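Local coordinates for protein cytosol aminopeptidase (Coxiella burnetii, PDB 3IJ3) that probably acts as a manganese-dependent metalloaminopeptidase of the M17 family, removing residues from the N-termini of peptides, at residues V163-T168 / M288-P293; A374-Q379 / A426-A431; N141-R146 / A181-P186; C76-S81 / L85-L90. All blocks are in the same frame, centred on the assembly; numbering follows the deposited sequence.

Interaction 1 of 4, residues V163-T168 / M288-P293; sequences VTDWLT and MLQQLP. With SO4 (sulfate ion), chain H.
Where helix 275-289 runs out, its last side chain, Leu289, and the next residue, Gln290, both meet Asp165 on helix 157-178. The polar half of the contact is one hydrogen bond: the amide nitrogen NE2 of Gln290 donates a hydrogen bond to Asp165 OD2 over 2.8 Å. It arrives on the anti lone pair, the one turned away from OD1, and the bond is bent, with 140° at the hydrogen. Carboxylate and amide planes stand 78° apart. The Gln290 chain, bent at its second torsion, brings the amide round to Asp165. That same NE2 sends a much straighter bond, 168°, to O4 of a sulfate at 2.8 Å, so both amide protons are used; the sulfate probably came from the crystallisation liquor. The backbone turns away just here in a Schellman motif, Gln291 taking positive phi as the chain leaves the helix. Lys161 ties the two elements together, forming a salt bridge with Asp165 OD2 and a hydrogen bond to the carbonyl of Leu289. Its charge would be expected to favour the ionised carboxylate. Leu289 brings its carbons against the carboxylate from the opposite direction, CD2 lying 3.7 Å from Asp165 OD1, while its CB sits near Asp165 OD2 and its CD1 against Asp165 CG.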
loop_
_atom_site.group_PDB
_atom_site.type_symbol
_atom_site.label_atom_id
_atom_site.label_comp_id
_atom_site.label_asym_id
_atom_site.label_seq_id
_atom_site.Cartn_x
_atom_site.Cartn_y
_atom_site.Cartn_z
ATOM N N VAL A 163 49.694 -4.450 1.923
ATOM C CA VAL A 163 48.683 -3.922 2.832
ATOM C C VAL A 163 48.272 -2.479 2.450
ATOM O O VAL A 163 47.082 -2.146 2.454
ATOM C CB VAL A 163 49.140 -4.018 4.314
ATOM C CG1 VAL A 163 48.203 -3.212 5.206
ATOM C CG2 VAL A 163 49.225 -5.487 4.743
ATOM N N THR A 164 49.254 -1.656 2.091
ATOM C CA THR A 164 48.981 -0.270 1.718
ATOM C C THR A 164 48.154 -0.197 0.438
ATOM O O THR A 164 47.174 0.548 0.372
ATOM C CB THR A 164 50.272 0.550 1.542
ATOM O OG1 THR A 164 51.015 0.537 2.763
ATOM C CG2 THR A 164 49.940 2.006 1.173
ATOM N N ASP A 165 48.541 -0.994 -0.553
ATOM C CA ASP A 165 47.854 -1.053 -1.850
ATOM C C ASP A 165 46.371 -1.403 -1.597
ATOM O O ASP A 165 45.468 -0.745 -2.129
ATOM C CB ASP A 165 48.464 -2.105 -2.804
ATOM C CG ASP A 165 49.785 -1.671 -3.447
ATOM O OD1 ASP A 165 50.198 -0.507 -3.277
ATOM O OD2 ASP A 165 50.402 -2.508 -4.144
ATOM N N TRP A 166 46.118 -2.435 -0.789
ATOM C CA TRP A 166 44.740 -2.812 -0.499
ATOM C C TRP A 166 43.977 -1.773 0.314
ATOM O O TRP A 166 42.826 -1.495 0.008
ATOM C CB TRP A 166 44.627 -4.191 0.191
ATOM C CG TRP A 166 44.595 -5.318 -0.773
ATOM C CD1 TRP A 166 45.520 -6.301 -0.924
ATOM C CD2 TRP A 166 43.579 -5.564 -1.755
ATOM N NE1 TRP A 166 45.144 -7.153 -1.934
ATOM C CE2 TRP A 166 43.952 -6.721 -2.456
ATOM C CE3 TRP A 166 42.393 -4.919 -2.099
ATOM C CZ2 TRP A 166 43.180 -7.243 -3.491
ATOM C CZ3 TRP A 166 41.625 -5.428 -3.131
ATOM C CH2 TRP A 166 42.019 -6.585 -3.810
ATOM N N LEU A 167 44.608 -1.224 1.347
ATOM C CA LEU A 167 43.944 -0.267 2.213
ATOM C C LEU A 167 43.551 0.981 1.446
ATOM O O LEU A 167 42.403 1.435 1.531
ATOM C CB LEU A 167 44.841 0.117 3.385
ATOM C CG LEU A 167 44.219 1.146 4.345
ATOM C CD1 LEU A 167 43.849 0.512 5.630
ATOM C CD2 LEU A 167 45.227 2.248 4.631
ATOM N N THR A 168 44.494 1.530 0.670
ATOM C CA THR A 168 44.224 2.730 -0.095
ATOM C C THR A 168 43.154 2.496 -1.155
ATOM O O THR A 168 42.320 3.361 -1.404
ATOM C CB THR A 168 45.490 3.339 -0.711
ATOM O OG1 THR A 168 46.100 2.418 -1.634
ATOM C CG2 THR A 168 46.482 3.758 0.420
ATOM N N MET A 288 47.086 -2.250 -11.656
ATOM C CA MET A 288 48.162 -1.315 -12.026
ATOM C C MET A 288 49.234 -1.183 -10.937
ATOM O O MET A 288 50.447 -1.155 -11.231
ATOM C CB MET A 288 47.557 0.051 -12.441
ATOM C CG MET A 288 46.723 -0.049 -13.752
ATOM S SD MET A 288 46.041 1.520 -14.364
ATOM C CE MET A 288 44.727 1.901 -13.167
ATOM N N LEU A 289 48.802 -1.136 -9.684
ATOM C CA LEU A 289 49.730 -1.075 -8.548
ATOM C C LEU A 289 50.653 -2.279 -8.492
ATOM O O LEU A 289 51.829 -2.159 -8.146
ATOM C CB LEU A 289 48.963 -0.978 -7.218
ATOM C CG LEU A 289 48.410 0.390 -6.823
ATOM C CD1 LEU A 289 47.419 0.280 -5.688
ATOM C CD2 LEU A 289 49.577 1.327 -6.466
ATOM N N GLN A 290 50.103 -3.440 -8.803
ATOM C CA GLN A 290 50.833 -4.702 -8.755
ATOM C C GLN A 290 51.419 -5.115 -10.099
ATOM O O GLN A 290 52.038 -6.181 -10.230
ATOM C CB GLN A 290 49.893 -5.778 -8.228
ATOM C CG GLN A 290 49.466 -5.563 -6.788
ATOM C CD GLN A 290 50.524 -6.004 -5.790
ATOM O OE1 GLN A 290 51.157 -7.048 -5.969
ATOM N NE2 GLN A 290 50.704 -5.230 -4.718
ATOM N N GLN A 291 51.251 -4.250 -11.088
ATOM C CA GLN A 291 51.764 -4.455 -12.431
ATOM C C GLN A 291 51.482 -5.841 -12.996
ATOM O O GLN A 291 52.388 -6.515 -13.477
ATOM C CB GLN A 291 53.276 -4.098 -12.497
ATOM C CG GLN A 291 53.510 -2.600 -12.160
ATOM C CD GLN A 291 54.934 -2.116 -12.345
ATOM O OE1 GLN A 291 55.848 -2.889 -12.599
ATOM N NE2 GLN A 291 55.121 -0.811 -12.211
ATOM N N LEU A 292 50.228 -6.258 -12.938
ATOM C CA LEU A 292 49.829 -7.539 -13.491
ATOM C C LEU A 292 50.075 -7.480 -15.017
ATOM O O LEU A 292 49.762 -6.461 -15.652
ATOM C CB LEU A 292 48.356 -7.776 -13.186
ATOM C CG LEU A 292 47.831 -9.185 -13.407
ATOM C CD1 LEU A 292 48.452 -10.140 -12.393
ATOM C CD2 LEU A 292 46.302 -9.194 -13.313
ATOM N N PRO A 293 50.636 -8.555 -15.615
ATOM C CA PRO A 293 50.953 -8.564 -17.046
ATOM C C PRO A 293 49.746 -8.819 -17.951
ATOM O O PRO A 293 49.618 -9.886 -18.588
ATOM C CB PRO A 293 52.006 -9.670 -17.158
ATOM C CG PRO A 293 51.632 -10.627 -16.090
ATOM C CD PRO A 293 51.074 -9.809 -14.963
HETATM S S SO4 H . 53.967 -6.945 -3.229
HETATM O O1 SO4 H . 54.835 -6.783 -2.060
HETATM O O2 SO4 H . 54.659 -6.457 -4.423
HETATM O O3 SO4 H . 53.665 -8.357 -3.421
HETATM O O4 SO4 H . 52.735 -6.194 -3.036
#

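Interaction 2 of 4, residues A374-Q379 / A426-A431; sequences ALFANQ and AGAITA
Phe376 reaches from its strand to the first turn of helix 427-436 and touches two residues there, Ala428 and Ile429. Its CB points toward that helix, and chi1 of -64° sets CG beside the backbone N, anti to the carbonyl carbon, which, with CB already pointing at the helix, carries the ring to it. Near the root the ring atoms CG, CD1 and CD2 stay more than 4.2 Å from the helix, so the contact is made by the far end. On one flank CE1 comes 3.9 Å from the CA of Ile429 and 4.1 Å from CG1 of the same residue, whose side chain crosses that of Phe376 at about a right angle. Along the other flank CE2 lies 4.1 Å from the carbonyl oxygen of Ala428. The outermost atom, CZ, approaches that oxygen, Ala428 O, to 3.6 Å and the methyl CB of Ala428 to 4.1 Å. Strand 374-377 is part of the large mixed sheet of the catalytic domain, pairing antiparallel with strand 445-454 and parallel with strand 398-399; the phenyl ring therefore bridges this sheet and the start of a helix, all three touching residues being buried. Asp449 of the neighbouring strand and Leu400 also pack on the Phe376 side chain. The helix start is itself secured: the carbonyl oxygen of Ala426, at the N-cap position, receives both the backbone N and the hydroxyl of Thr430, with Thr430 OG1 2.7 Å from Ala426 O and 47° above the carbonyl plane. From a second subunit, Ala367 packs on Ile429.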
loop_
_atom_site.group_PDB
_atom_site.type_symbol
_atom_site.label_atom_id
_atom_site.label_comp_id
_atom_site.label_asym_id
_atom_site.label_seq_id
_atom_site.Cartn_x
_atom_site.Cartn_y
_atom_site.Cartn_z
ATOM N N ALA A 374 26.702 -12.013 -5.501
ATOM C CA ALA A 374 26.295 -13.009 -6.457
ATOM C C ALA A 374 27.213 -12.988 -7.661
ATOM O O ALA A 374 27.507 -11.928 -8.217
ATOM C CB ALA A 374 24.866 -12.734 -6.920
ATOM N N LEU A 375 27.637 -14.172 -8.072
ATOM C CA LEU A 375 28.474 -14.362 -9.245
ATOM C C LEU A 375 27.719 -15.103 -10.313
ATOM O O LEU A 375 27.097 -16.150 -10.039
ATOM C CB LEU A 375 29.705 -15.207 -8.916
ATOM C CG LEU A 375 30.549 -15.776 -10.085
ATOM C CD1 LEU A 375 31.252 -14.644 -10.924
ATOM C CD2 LEU A 375 31.589 -16.778 -9.578
ATOM N N PHE A 376 27.739 -14.559 -11.514
ATOM C CA PHE A 376 27.238 -15.246 -12.694
ATOM C C PHE A 376 28.418 -15.360 -13.660
ATOM O O PHE A 376 29.210 -14.429 -13.807
ATOM C CB PHE A 376 26.118 -14.485 -13.401
ATOM C CG PHE A 376 24.859 -14.315 -12.585
ATOM C CD1 PHE A 376 23.773 -15.175 -12.772
ATOM C CD2 PHE A 376 24.763 -13.318 -11.616
ATOM C CE1 PHE A 376 22.603 -15.003 -12.037
ATOM C CE2 PHE A 376 23.592 -13.153 -10.874
ATOM C CZ PHE A 376 22.520 -13.966 -11.095
ATOM N N ALA A 377 28.519 -16.483 -14.364
ATOM C CA ALA A 377 29.570 -16.630 -15.346
ATOM C C ALA A 377 29.100 -17.535 -16.479
ATOM O O ALA A 377 28.414 -18.536 -16.249
ATOM C CB ALA A 377 30.854 -17.159 -14.720
ATOM N N ASN A 378 29.468 -17.155 -17.698
ATOM C CA ASN A 378 29.077 -17.895 -18.893
ATOM C C ASN A 378 29.931 -19.099 -19.202
ATOM O O ASN A 378 29.605 -19.860 -20.130
ATOM C CB ASN A 378 28.979 -16.988 -20.116
ATOM C CG ASN A 378 30.317 -16.454 -20.577
ATOM O OD1 ASN A 378 31.343 -16.682 -19.940
ATOM N ND2 ASN A 378 30.311 -15.715 -21.707
ATOM N N GLN A 379 31.015 -19.275 -18.448
ATOM C CA GLN A 379 31.909 -20.419 -18.606
ATOM C C GLN A 379 32.162 -21.046 -17.240
ATOM O O GLN A 379 32.531 -20.356 -16.280
ATOM C CB GLN A 379 33.229 -20.002 -19.281
ATOM C CG GLN A 379 33.020 -19.622 -20.778
ATOM C CD GLN A 379 34.311 -19.393 -21.515
ATOM O OE1 GLN A 379 35.383 -19.744 -21.030
ATOM N NE2 GLN A 379 34.214 -18.825 -22.726
ATOM N N ALA A 426 12.956 -14.245 -9.359
ATOM C CA ALA A 426 14.174 -14.413 -10.137
ATOM C C ALA A 426 14.805 -13.113 -10.612
ATOM O O ALA A 426 15.341 -13.072 -11.722
ATOM C CB ALA A 426 13.864 -15.250 -11.359
ATOM N N GLY A 427 14.730 -12.079 -9.801
ATOM C CA GLY A 427 15.222 -10.756 -10.171
ATOM C C GLY A 427 16.649 -10.687 -10.636
ATOM O O GLY A 427 16.929 -10.110 -11.688
ATOM N N ALA A 428 17.531 -11.297 -9.832
ATOM C CA ALA A 428 18.986 -11.354 -10.096
ATOM C C ALA A 428 19.278 -12.132 -11.340
ATOM O O ALA A 428 20.068 -11.655 -12.218
ATOM C CB ALA A 428 19.714 -11.958 -8.935
ATOM N N ILE A 429 18.606 -13.288 -11.485
ATOM C CA ILE A 429 18.881 -14.103 -12.657
ATOM C C ILE A 429 18.464 -13.322 -13.871
ATOM O O ILE A 429 19.162 -13.303 -14.883
ATOM C CB ILE A 429 18.156 -15.431 -12.611
ATOM C CG1 ILE A 429 18.750 -16.266 -11.470
ATOM C CG2 ILE A 429 18.280 -16.198 -13.969
ATOM C CD1 ILE A 429 17.927 -17.505 -11.129
ATOM N N THR A 430 17.309 -12.660 -13.768
ATOM C CA THR A 430 16.780 -11.903 -14.884
ATOM C C THR A 430 17.780 -10.845 -15.409
ATOM O O THR A 430 18.014 -10.763 -16.625
ATOM C CB THR A 430 15.362 -11.279 -14.491
ATOM O OG1 THR A 430 14.473 -12.342 -14.123
ATOM C CG2 THR A 430 14.772 -10.525 -15.695
ATOM N N ALA A 431 18.393 -10.057 -14.526
ATOM C CA ALA A 431 19.351 -9.030 -14.931
ATOM C C ALA A 431 20.581 -9.600 -15.644
ATOM O O ALA A 431 21.064 -9.069 -16.662
ATOM C CB ALA A 431 19.777 -8.192 -13.751
#

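Interaction 3 of 4, residues N141-R146 / A181-P186; sequences NAYRKR and AEDMGP
The polar link between the loops 141-146 and 181-186 is a single hydrogen bond, in which the phenol OH of Tyr143 donates to OD2 of Asp183 at 2.5 Å. This is short, as phenol-carboxylate bonds can be. The oxygen is met on its anti side, 18° out of the carboxylate plane. Aromatic ring and carboxylate are nearly coplanar, 4° apart, and OD2 lies at the ring edge, in its plane. Beyond the bond, the edge contact is close too, with Asp183 OD2 3.4 Å from Tyr143 CE1. Both side chains have CG anti to their own carbonyl carbon (chi1 near -60° in both), and they extend toward one another from opposite directions. The bond joins two parts of the fold: the tyrosine loop belongs to the N-terminal domain, between helix 123-135 and strand 151-154, and the aspartate loop to the catalytic domain, just ahead of helix 186-200. Thr179 and Pro180 also pack on the tyrosine. Charged and polar contacts to a third subunit flank the pair: Glu182 makes salt bridges with Arg313 and Arg224 of that subunit, and the Tyr143 carbonyl accepts a hydrogen bond from its Thr325.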
loop_
_atom_site.group_PDB
_atom_site.type_symbol
_atom_site.label_atom_id
_atom_site.label_comp_id
_atom_site.label_asym_id
_atom_site.label_seq_id
_atom_site.Cartn_x
_atom_site.Cartn_y
_atom_site.Cartn_z
ATOM N N ASN A 141 35.215 11.649 6.604
ATOM C CA ASN A 141 35.155 12.981 7.246
ATOM C C ASN A 141 35.030 14.190 6.325
ATOM O O ASN A 141 35.340 15.325 6.725
ATOM C CB ASN A 141 36.386 13.155 8.133
ATOM C CG ASN A 141 37.686 13.125 7.343
ATOM O OD1 ASN A 141 37.694 12.832 6.146
ATOM N ND2 ASN A 141 38.797 13.433 8.017
ATOM N N ALA A 142 34.555 13.969 5.110
ATOM C CA ALA A 142 34.394 15.054 4.158
ATOM C C ALA A 142 33.303 16.070 4.538
ATOM O O ALA A 142 33.336 17.200 4.064
ATOM C CB ALA A 142 34.132 14.500 2.767
ATOM N N TYR A 143 32.358 15.674 5.388
ATOM C CA TYR A 143 31.234 16.543 5.743
ATOM C C TYR A 143 31.073 16.832 7.220
ATOM O O TYR A 143 30.181 17.586 7.591
ATOM C CB TYR A 143 29.927 15.966 5.167
ATOM C CG TYR A 143 30.003 15.837 3.684
ATOM C CD1 TYR A 143 29.626 16.890 2.864
ATOM C CD2 TYR A 143 30.539 14.708 3.103
ATOM C CE1 TYR A 143 29.731 16.792 1.493
ATOM C CE2 TYR A 143 30.641 14.607 1.741
ATOM C CZ TYR A 143 30.255 15.659 0.951
ATOM O OH TYR A 143 30.354 15.576 -0.407
ATOM N N ARG A 144 31.930 16.256 8.062
ATOM C CA ARG A 144 31.916 16.550 9.493
ATOM C C ARG A 144 33.299 16.315 10.081
ATOM O O ARG A 144 34.047 15.490 9.586
ATOM C CB ARG A 144 30.903 15.716 10.266
ATOM C CG ARG A 144 31.122 14.219 10.267
ATOM C CD ARG A 144 29.949 13.587 11.008
ATOM N NE ARG A 144 30.001 12.139 11.125
ATOM C CZ ARG A 144 30.234 11.451 12.249
ATOM N NH1 ARG A 144 30.456 12.060 13.415
ATOM N NH2 ARG A 144 30.240 10.129 12.200
ATOM N N LYS A 145 33.619 17.040 11.131
ATOM C CA LYS A 145 34.902 16.850 11.796
ATOM C C LYS A 145 34.835 15.636 12.673
ATOM O O LYS A 145 33.855 15.437 13.385
ATOM C CB LYS A 145 35.276 18.015 12.710
ATOM C CG LYS A 145 35.966 19.207 12.070
ATOM C CD LYS A 145 35.048 20.296 11.599
ATOM C CE LYS A 145 35.866 21.540 11.243
ATOM N NZ LYS A 145 35.019 22.730 10.968
ATOM N N ARG A 146 35.875 14.819 12.642
ATOM C CA ARG A 146 35.912 13.652 13.517
ATOM C C ARG A 146 37.299 13.504 14.121
ATOM O O ARG A 146 38.302 13.771 13.464
ATOM C CB ARG A 146 35.492 12.408 12.747
ATOM C CG ARG A 146 34.066 12.553 12.201
ATOM C CD ARG A 146 33.628 11.422 11.328
ATOM N NE ARG A 146 33.601 10.156 12.031
ATOM C CZ ARG A 146 33.246 9.005 11.462
ATOM N NH1 ARG A 146 33.245 7.893 12.181
ATOM N NH2 ARG A 146 32.896 8.960 10.169
ATOM N N ALA A 181 25.535 11.946 -3.770
ATOM C CA ALA A 181 25.407 12.059 -5.215
ATOM C C ALA A 181 25.644 13.461 -5.745
ATOM O O ALA A 181 26.216 13.623 -6.822
ATOM C CB ALA A 181 24.054 11.512 -5.699
ATOM N N GLU A 182 25.210 14.489 -5.000
ATOM C CA GLU A 182 25.411 15.862 -5.434
ATOM C C GLU A 182 26.890 16.176 -5.732
ATOM O O GLU A 182 27.190 16.982 -6.620
ATOM C CB GLU A 182 24.910 16.833 -4.362
ATOM C CG GLU A 182 25.176 18.320 -4.661
ATOM C CD GLU A 182 24.451 18.870 -5.888
ATOM O OE1 GLU A 182 23.532 18.228 -6.452
ATOM O OE2 GLU A 182 24.792 20.012 -6.291
ATOM N N ASP A 183 27.771 15.549 -4.983
ATOM C CA ASP A 183 29.228 15.763 -5.113
ATOM C C ASP A 183 29.944 14.587 -5.795
ATOM O O ASP A 183 31.179 14.512 -5.824
ATOM C CB ASP A 183 29.781 16.020 -3.707
ATOM C CG ASP A 183 29.151 17.244 -3.039
ATOM O OD1 ASP A 183 28.845 18.227 -3.733
ATOM O OD2 ASP A 183 29.017 17.232 -1.803
ATOM N N MET A 184 29.168 13.684 -6.378
ATOM C CA MET A 184 29.695 12.508 -7.057
ATOM C C MET A 184 28.765 12.150 -8.215
ATOM O O MET A 184 28.125 11.077 -8.222
ATOM C CB MET A 184 29.886 11.329 -6.100
ATOM C CG MET A 184 30.549 10.102 -6.708
ATOM S SD MET A 184 32.141 10.417 -7.534
ATOM C CE MET A 184 33.101 11.188 -6.199
ATOM N N GLY A 185 28.719 13.055 -9.184
ATOM C CA GLY A 185 27.969 12.825 -10.404
ATOM C C GLY A 185 28.888 12.252 -11.476
ATOM O O GLY A 185 30.041 11.939 -11.229
ATOM N N PRO A 186 28.384 12.137 -12.710
ATOM C CA PRO A 186 29.210 11.542 -13.773
ATOM C C PRO A 186 30.577 12.215 -13.967
ATOM O O PRO A 186 31.586 11.524 -14.142
ATOM C CB PRO A 186 28.315 11.670 -15.020
ATOM C CG PRO A 186 26.919 11.621 -14.464
ATOM C CD PRO A 186 27.004 12.386 -13.136
#

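Interaction 4 of 4, residues C76-S81 / L85-L90; sequences CSIPES and LQRVLL
The carbonyl oxygen of Ile78 is gripped by two backbone nitrogens in a row: Gln86 N donates to Ile78 O over 2.8 Å, nearly in line with the carbonyl, and Arg87 N adds a weak bond to it at 3.5 Å. With Gln86 and Arg87 both facing Ile78, this is a classic beta bulge in the antiparallel hairpin of strands 75-79 and 85-91, at the edge of the N-terminal mixed sheet. The register slips by one residue here, pairing Pro79 with Leu85. On the regular side of the bulge, Ile78 N donates to Arg87 O at an N-H...O angle of 171°, and Cys76 and Leu89 exchange a reciprocal pair of backbone bonds. Between these two hydrogen-bonded pairs lies the non-hydrogen-bonded pair of Ser77 and Val88, with Val88 CA making a CH...O contact to Cys76 O at 3.4 Å. Side chains divide by face. Cys76, Ile78, Leu89 and the root of Arg87 share one, where the end of Ile78, CD1, rests 4.0 Å from CG of Leu89, and Trp51 of helix 48-52 touches Ile78, Arg87 and Leu89. On the face of Ser77 and Val88, Trp62 of a fourth subunit packs on Ser77. Gln86, its CG anti to the backbone N (chi1 176°), runs out extended past the folded Glu80 chain, crossing it at about a right angle, with Glu80 CD 3.5 Å from Gln86 CB. At the far end of that glutamine, NE2 lies 3.1 Å from Pro79 O.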
loop_
_atom_site.group_PDB
_atom_site.type_symbol
_atom_site.label_atom_id
_atom_site.label_comp_id
_atom_site.label_asym_id
_atom_site.label_seq_id
_atom_site.Cartn_x
_atom_site.Cartn_y
_atom_site.Cartn_z
ATOM N N CYS A 76 41.812 -7.123 26.737
ATOM C CA CYS A 76 42.313 -6.968 28.090
ATOM C C CYS A 76 43.603 -6.164 27.982
ATOM O O CYS A 76 44.596 -6.656 27.437
ATOM C CB CYS A 76 42.562 -8.312 28.780
ATOM S SG CYS A 76 43.107 -8.121 30.521
ATOM N N SER A 77 43.558 -4.902 28.432
ATOM C CA SER A 77 44.738 -4.038 28.480
ATOM C C SER A 77 45.453 -4.334 29.791
ATOM O O SER A 77 44.874 -4.147 30.870
ATOM C CB SER A 77 44.316 -2.565 28.404
ATOM O OG SER A 77 43.632 -2.328 27.187
ATOM N N ILE A 78 46.679 -4.825 29.701
ATOM C CA ILE A 78 47.465 -5.245 30.866
ATOM C C ILE A 78 48.507 -4.207 31.252
ATOM O O ILE A 78 49.323 -3.820 30.435
ATOM C CB ILE A 78 48.193 -6.560 30.579
ATOM C CG1 ILE A 78 47.176 -7.658 30.222
ATOM C CG2 ILE A 78 49.069 -6.985 31.773
ATOM C CD1 ILE A 78 47.805 -8.907 29.708
ATOM N N PRO A 79 48.494 -3.769 32.520
ATOM C CA PRO A 79 49.490 -2.767 32.928
ATOM C C PRO A 79 50.873 -3.283 33.259
ATOM O O PRO A 79 51.057 -4.456 33.651
ATOM C CB PRO A 79 48.863 -2.160 34.196
ATOM C CG PRO A 79 48.068 -3.297 34.790
ATOM C CD PRO A 79 47.487 -4.021 33.571
ATOM N N GLU A 80 51.860 -2.411 33.062
ATOM C CA GLU A 80 53.219 -2.651 33.489
ATOM C C GLU A 80 53.145 -2.281 34.972
ATOM O O GLU A 80 52.127 -1.745 35.392
ATOM C CB GLU A 80 54.189 -1.689 32.817
ATOM C CG GLU A 80 54.450 -1.920 31.327
ATOM C CD GLU A 80 55.353 -3.116 31.058
ATOM O OE1 GLU A 80 55.617 -3.903 32.001
ATOM O OE2 GLU A 80 55.805 -3.261 29.892
ATOM N N SER A 81 54.206 -2.523 35.737
ATOM C CA SER A 81 54.230 -2.141 37.176
ATOM C C SER A 81 54.199 -0.613 37.324
ATOM O O SER A 81 53.846 -0.090 38.382
ATOM C CB SER A 81 55.443 -2.725 37.909
ATOM O OG SER A 81 56.659 -2.070 37.565
ATOM N N LEU A 85 50.955 0.817 29.658
ATOM C CA LEU A 85 50.385 -0.384 29.035
ATOM C C LEU A 85 51.494 -1.364 28.612
ATOM O O LEU A 85 52.412 -1.002 27.864
ATOM C CB LEU A 85 49.505 0.031 27.840
ATOM C CG LEU A 85 48.534 -0.939 27.156
ATOM C CD1 LEU A 85 47.497 -1.457 28.122
ATOM C CD2 LEU A 85 47.815 -0.266 25.978
ATOM N N GLN A 86 51.382 -2.605 29.075
ATOM C CA GLN A 86 52.350 -3.655 28.792
ATOM C C GLN A 86 51.966 -4.451 27.523
ATOM O O GLN A 86 52.821 -4.774 26.695
ATOM C CB GLN A 86 52.360 -4.643 29.982
ATOM C CG GLN A 86 53.252 -5.868 29.822
ATOM C CD GLN A 86 53.095 -6.881 30.962
ATOM O OE1 GLN A 86 53.009 -8.069 30.716
ATOM N NE2 GLN A 86 53.016 -6.404 32.194
ATOM N N ARG A 87 50.681 -4.758 27.394
ATOM C CA ARG A 87 50.184 -5.643 26.326
ATOM C C ARG A 87 48.702 -5.599 26.250
ATOM O O ARG A 87 48.038 -5.284 27.227
ATOM C CB ARG A 87 50.602 -7.097 26.669
ATOM C CG ARG A 87 49.959 -8.253 25.857
ATOM C CD ARG A 87 50.482 -9.638 26.346
ATOM N NE ARG A 87 51.940 -9.645 26.341
ATOM C CZ ARG A 87 52.709 -9.945 25.294
ATOM N NH1 ARG A 87 52.187 -10.342 24.130
ATOM N NH2 ARG A 87 54.025 -9.873 25.424
ATOM N N VAL A 88 48.161 -5.915 25.079
ATOM C CA VAL A 88 46.726 -6.001 24.933
ATOM C C VAL A 88 46.369 -7.390 24.403
ATOM O O VAL A 88 46.898 -7.834 23.380
ATOM C CB VAL A 88 46.151 -4.916 23.999
ATOM C CG1 VAL A 88 44.628 -5.114 23.789
ATOM C CG2 VAL A 88 46.424 -3.515 24.573
ATOM N N LEU A 89 45.512 -8.102 25.119
ATOM C CA LEU A 89 45.017 -9.383 24.624
ATOM C C LEU A 89 43.735 -9.096 23.848
ATOM O O LEU A 89 42.918 -8.288 24.276
ATOM C CB LEU A 89 44.689 -10.365 25.758
ATOM C CG LEU A 89 45.817 -10.666 26.724
ATOM C CD1 LEU A 89 45.295 -11.557 27.890
ATOM C CD2 LEU A 89 46.944 -11.315 25.965
ATOM N N LEU A 90 43.579 -9.729 22.695
ATOM C CA LEU A 90 42.364 -9.614 21.874
ATOM C C LEU A 90 41.705 -10.993 21.754
ATOM O O LEU A 90 42.302 -11.942 21.238
ATOM C CB LEU A 90 42.691 -9.090 20.461
ATOM C CG LEU A 90 41.561 -9.090 19.427
ATOM C CD1 LEU A 90 40.445 -8.088 19.806
ATOM C CD2 LEU A 90 42.131 -8.826 17.997
#

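How the interactions relate
The four contacts are separate, none touching another. Interaction 4 lies far out in the N-terminal part, its centre about 35 Å from the centre of the chain and about 50 Å from that of interaction 2, on the opposite side of the chain's centre. From interaction 2 the metal site is not far: the Ala428 side chain is about 13 Å from the lithium ion bound by Lys250, Asp255, Asp273 and Glu334. Interactions 1 and 3 cross along the chain, helix 157-178 supplying one side of interaction 1 and leading into the 181-186 loop; their centres are about 25 Å apart. Interactions 2, 3 and 4 each have neighbours on other subunits, whereas no other protein chain touches interaction 1.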